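Local coordinates for hypothetical protein APE0525 (Aeropyrum pernix, PDB 2CX0), which is of unknown function but carries a PUA domain and may bind RNA, perhaps in translation initiation, at residues 64-69 and 177-182. Sequence-based numbering, arbitrary orientation.
Sequences GVPCLF and ELAQEV
Pro66 is the one residue of 64-69 whose side chain reaches helix segment 177-182, where it meets Ala179 and then Val182. Their spacing of three residues puts both on the side of the helix that faces the strand. Before them, Leu178 lies against Tyr57 and, like Val182, against Leu3, so it holds the same helix to other strands of the sheet. Ala179 follows, with its CA 5.7 Å from the CA of Pro66. Its CB sits alongside the proline ring, 3.9 Å from Pro66 CG and 4.0 Å from Pro66 CB. The small methyl lets the ring come close to the helix backbone. Pro66 CG also lies 3.2 Å from Ala179 O, a tight approach of a ring carbon to a carbonyl oxygen. The ring carbon comes in from the flank of the carbonyl, with an angle of about 117° at the oxygen. Val182 completes the contact one turn beyond Ala179. Its CG1 is 4.1 Å from Pro66 CB. With CG1 anti to the backbone N (chi1 169°), this branch is the one that reaches the ring. On the strand side, Pro66 O accepts a hydrogen bond from Thr79 OG1, and the ring rests on Ile59. A classic beta bulge follows at Cys67 and Leu68, which share Ile60 as their partner on the neighbouring strand. The contact is apolar and mostly buried. It brings helix 174-183, near the C-terminus, back onto the antiparallel sheet built from the first part of the chain. This is helix-on-sheet packing in a two-domain protein, a pre-PUA domain followed by a PUA domain.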
ATOM      1  N   GLY A  64       0.835  16.707  -1.871  1.00 19.61           N
ATOM      2  CA  GLY A  64       2.259  16.536  -1.863  1.00 20.55           C
ATOM      3  C   GLY A  64       2.677  15.177  -1.341  1.00 23.19           C
ATOM      4  O   GLY A  64       3.827  14.774  -1.540  1.00 27.36           O
ATOM      5  N   VAL A  65       1.793  14.439  -0.673  1.00 14.21           N
ATOM      6  CA  VAL A  65       2.227  13.113  -0.203  1.00 20.34           C
ATOM      7  C   VAL A  65       2.113  12.020  -1.323  1.00 13.86           C
ATOM      8  O   VAL A  65       1.074  11.878  -1.924  1.00 15.01           O
ATOM      9  CB  VAL A  65       1.396  12.704   1.035  1.00 20.93           C
ATOM     10  CG1 VAL A  65       1.830  11.333   1.515  1.00 21.00           C
ATOM     11  CG2 VAL A  65       1.565  13.767   2.134  1.00 22.32           C
ATOM     12  N   PRO A  66       3.194  11.250  -1.596  1.00 16.73           N
ATOM     13  CA  PRO A  66       3.171  10.197  -2.641  1.00 19.36           C
ATOM     14  C   PRO A  66       2.260   9.076  -2.101  1.00 17.77           C
ATOM     15  O   PRO A  66       2.685   8.259  -1.302  1.00 20.28           O
ATOM     16  CB  PRO A  66       4.648   9.801  -2.769  1.00 17.30           C
ATOM     17  CG  PRO A  66       5.174  10.034  -1.378  1.00 18.55           C
ATOM     18  CD  PRO A  66       4.507  11.306  -0.928  1.00 20.40           C
ATOM     19  N   CYS A  67       1.027   9.032  -2.569  1.00 15.15           N
ATOM     20  CA  CYS A  67       0.075   8.101  -1.993  1.00 15.32           C
ATOM     21  C   CYS A  67      -0.481   6.935  -2.762  1.00 16.25           C
ATOM     22  O   CYS A  67      -0.776   5.936  -2.140  1.00 14.28           O
ATOM     23  CB  CYS A  67      -1.163   8.854  -1.538  1.00 19.50           C
ATOM     24  SG  CYS A  67      -1.004   9.962  -0.161  1.00 23.43           S
ATOM     25  N   LEU A  68      -0.690   7.070  -4.086  1.00 10.37           N
ATOM     26  CA  LEU A  68      -1.384   5.984  -4.769  1.00  9.99           C
ATOM     27  C   LEU A  68      -0.651   5.542  -6.004  1.00 13.38           C
ATOM     28  O   LEU A  68       0.049   6.350  -6.659  1.00 15.32           O
ATOM     29  CB  LEU A  68      -2.775   6.470  -5.194  1.00 14.19           C
ATOM     30  CG  LEU A  68      -3.683   7.034  -4.074  1.00 15.61           C
ATOM     31  CD1 LEU A  68      -4.897   7.818  -4.653  1.00 13.51           C
ATOM     32  CD2 LEU A  68      -4.133   5.804  -3.166  1.00 15.87           C
ATOM     33  N   PHE A  69      -0.802   4.261  -6.357  1.00 11.82           N
ATOM     34  CA  PHE A  69      -0.167   3.825  -7.605  1.00 11.35           C
ATOM     35  C   PHE A  69      -1.009   2.745  -8.225  1.00 12.68           C
ATOM     36  O   PHE A  69      -1.800   2.069  -7.538  1.00 16.12           O
ATOM     37  CB  PHE A  69       1.226   3.318  -7.377  1.00  9.97           C
ATOM     38  CG  PHE A  69       1.300   2.162  -6.451  1.00 13.96           C
ATOM     39  CD1 PHE A  69       1.385   0.849  -6.971  1.00 17.11           C
ATOM     40  CD2 PHE A  69       1.279   2.355  -5.044  1.00 15.52           C
ATOM     41  CE1 PHE A  69       1.448  -0.253  -6.113  1.00 20.00           C
ATOM     42  CE2 PHE A  69       1.338   1.269  -4.181  1.00 12.69           C
ATOM     43  CZ  PHE A  69       1.418  -0.037  -4.713  1.00 21.12           C
ATOM     44  N   GLU A 177      11.274   3.387  -1.523  1.00 10.74           N
ATOM     45  CA  GLU A 177      12.418   4.299  -1.443  1.00 13.13           C
ATOM     46  C   GLU A 177      12.189   5.532  -2.293  1.00 13.63           C
ATOM     47  O   GLU A 177      12.477   6.632  -1.884  1.00 13.18           O
ATOM     48  CB  GLU A 177      13.733   3.599  -1.863  1.00  8.72           C
ATOM     49  CG  GLU A 177      14.186   2.488  -0.887  1.00 16.31           C
ATOM     50  CD  GLU A 177      14.614   2.982   0.501  1.00 14.67           C
ATOM     51  OE1 GLU A 177      14.709   4.202   0.785  1.00 15.46           O
ATOM     52  OE2 GLU A 177      14.876   2.122   1.342  1.00 22.44           O
ATOM     53  N   LEU A 178      11.682   5.316  -3.497  1.00 10.29           N
ATOM     54  CA  LEU A 178      11.378   6.423  -4.358  1.00 12.99           C
ATOM     55  C   LEU A 178      10.330   7.362  -3.676  1.00 17.56           C
ATOM     56  O   LEU A 178      10.481   8.612  -3.675  1.00 13.77           O
ATOM     57  CB  LEU A 178      10.848   5.872  -5.684  1.00 10.46           C
ATOM     58  CG  LEU A 178      10.242   6.996  -6.551  1.00 19.98           C
ATOM     59  CD1 LEU A 178      11.341   8.023  -6.942  1.00 21.42           C
ATOM     60  CD2 LEU A 178       9.642   6.328  -7.817  1.00 24.25           C
ATOM     61  N   ALA A 179       9.293   6.765  -3.096  1.00 11.50           N
ATOM     62  CA  ALA A 179       8.218   7.553  -2.453  1.00 12.45           C
ATOM     63  C   ALA A 179       8.738   8.339  -1.263  1.00 18.08           C
ATOM     64  O   ALA A 179       8.341   9.502  -1.087  1.00 15.13           O
ATOM     65  CB  ALA A 179       7.042   6.678  -2.015  1.00 11.49           C
ATOM     66  N   GLN A 180       9.650   7.738  -0.488  1.00 12.44           N
ATOM     67  CA  GLN A 180      10.252   8.419   0.656  1.00 17.50           C
ATOM     68  C   GLN A 180      10.950   9.706   0.211  1.00 18.01           C
ATOM     69  O   GLN A 180      10.869  10.732   0.881  1.00 22.09           O
ATOM     70  CB  GLN A 180      11.329   7.556   1.305  1.00 17.38           C
ATOM     71  CG  GLN A 180      10.851   6.646   2.340  1.00 24.02           C
ATOM     72  CD  GLN A 180      10.137   7.391   3.435  1.00 23.69           C
ATOM     73  OE1 GLN A 180       8.936   7.606   3.327  1.00 16.27           O
ATOM     74  NE2 GLN A 180      10.872   7.816   4.490  1.00 21.78           N
ATOM     75  N   GLU A 181      11.630   9.648  -0.929  1.00 14.70           N
ATOM     76  CA  GLU A 181      12.362  10.800  -1.426  1.00 18.84           C
ATOM     77  C   GLU A 181      11.431  11.822  -2.055  1.00 23.35           C
ATOM     78  O   GLU A 181      11.687  13.015  -1.945  1.00 25.58           O
ATOM     79  CB  GLU A 181      13.438  10.335  -2.442  1.00 23.86           C
ATOM     80  CG  GLU A 181      14.565  11.311  -2.635  1.00 29.73           C
ATOM     81  CD  GLU A 181      15.303  11.643  -1.339  1.00 29.63           C
ATOM     82  OE1 GLU A 181      15.377  10.822  -0.389  1.00 32.33           O
ATOM     83  OE2 GLU A 181      15.846  12.741  -1.289  1.00 30.27           O
ATOM     84  N   VAL A 182      10.358  11.372  -2.726  1.00 20.99           N
ATOM     85  CA  VAL A 182       9.403  12.306  -3.333  1.00 20.57           C
ATOM     86  C   VAL A 182       8.786  13.134  -2.182  1.00 23.29           C
ATOM     87  O   VAL A 182       8.654  14.367  -2.301  1.00 23.31           O
ATOM     88  CB  VAL A 182       8.251  11.564  -4.122  1.00 21.85           C
ATOM     89  CG1 VAL A 182       7.131  12.553  -4.504  1.00 19.17           C
ATOM     90  CG2 VAL A 182       8.801  10.989  -5.448  1.00 14.99           C
TER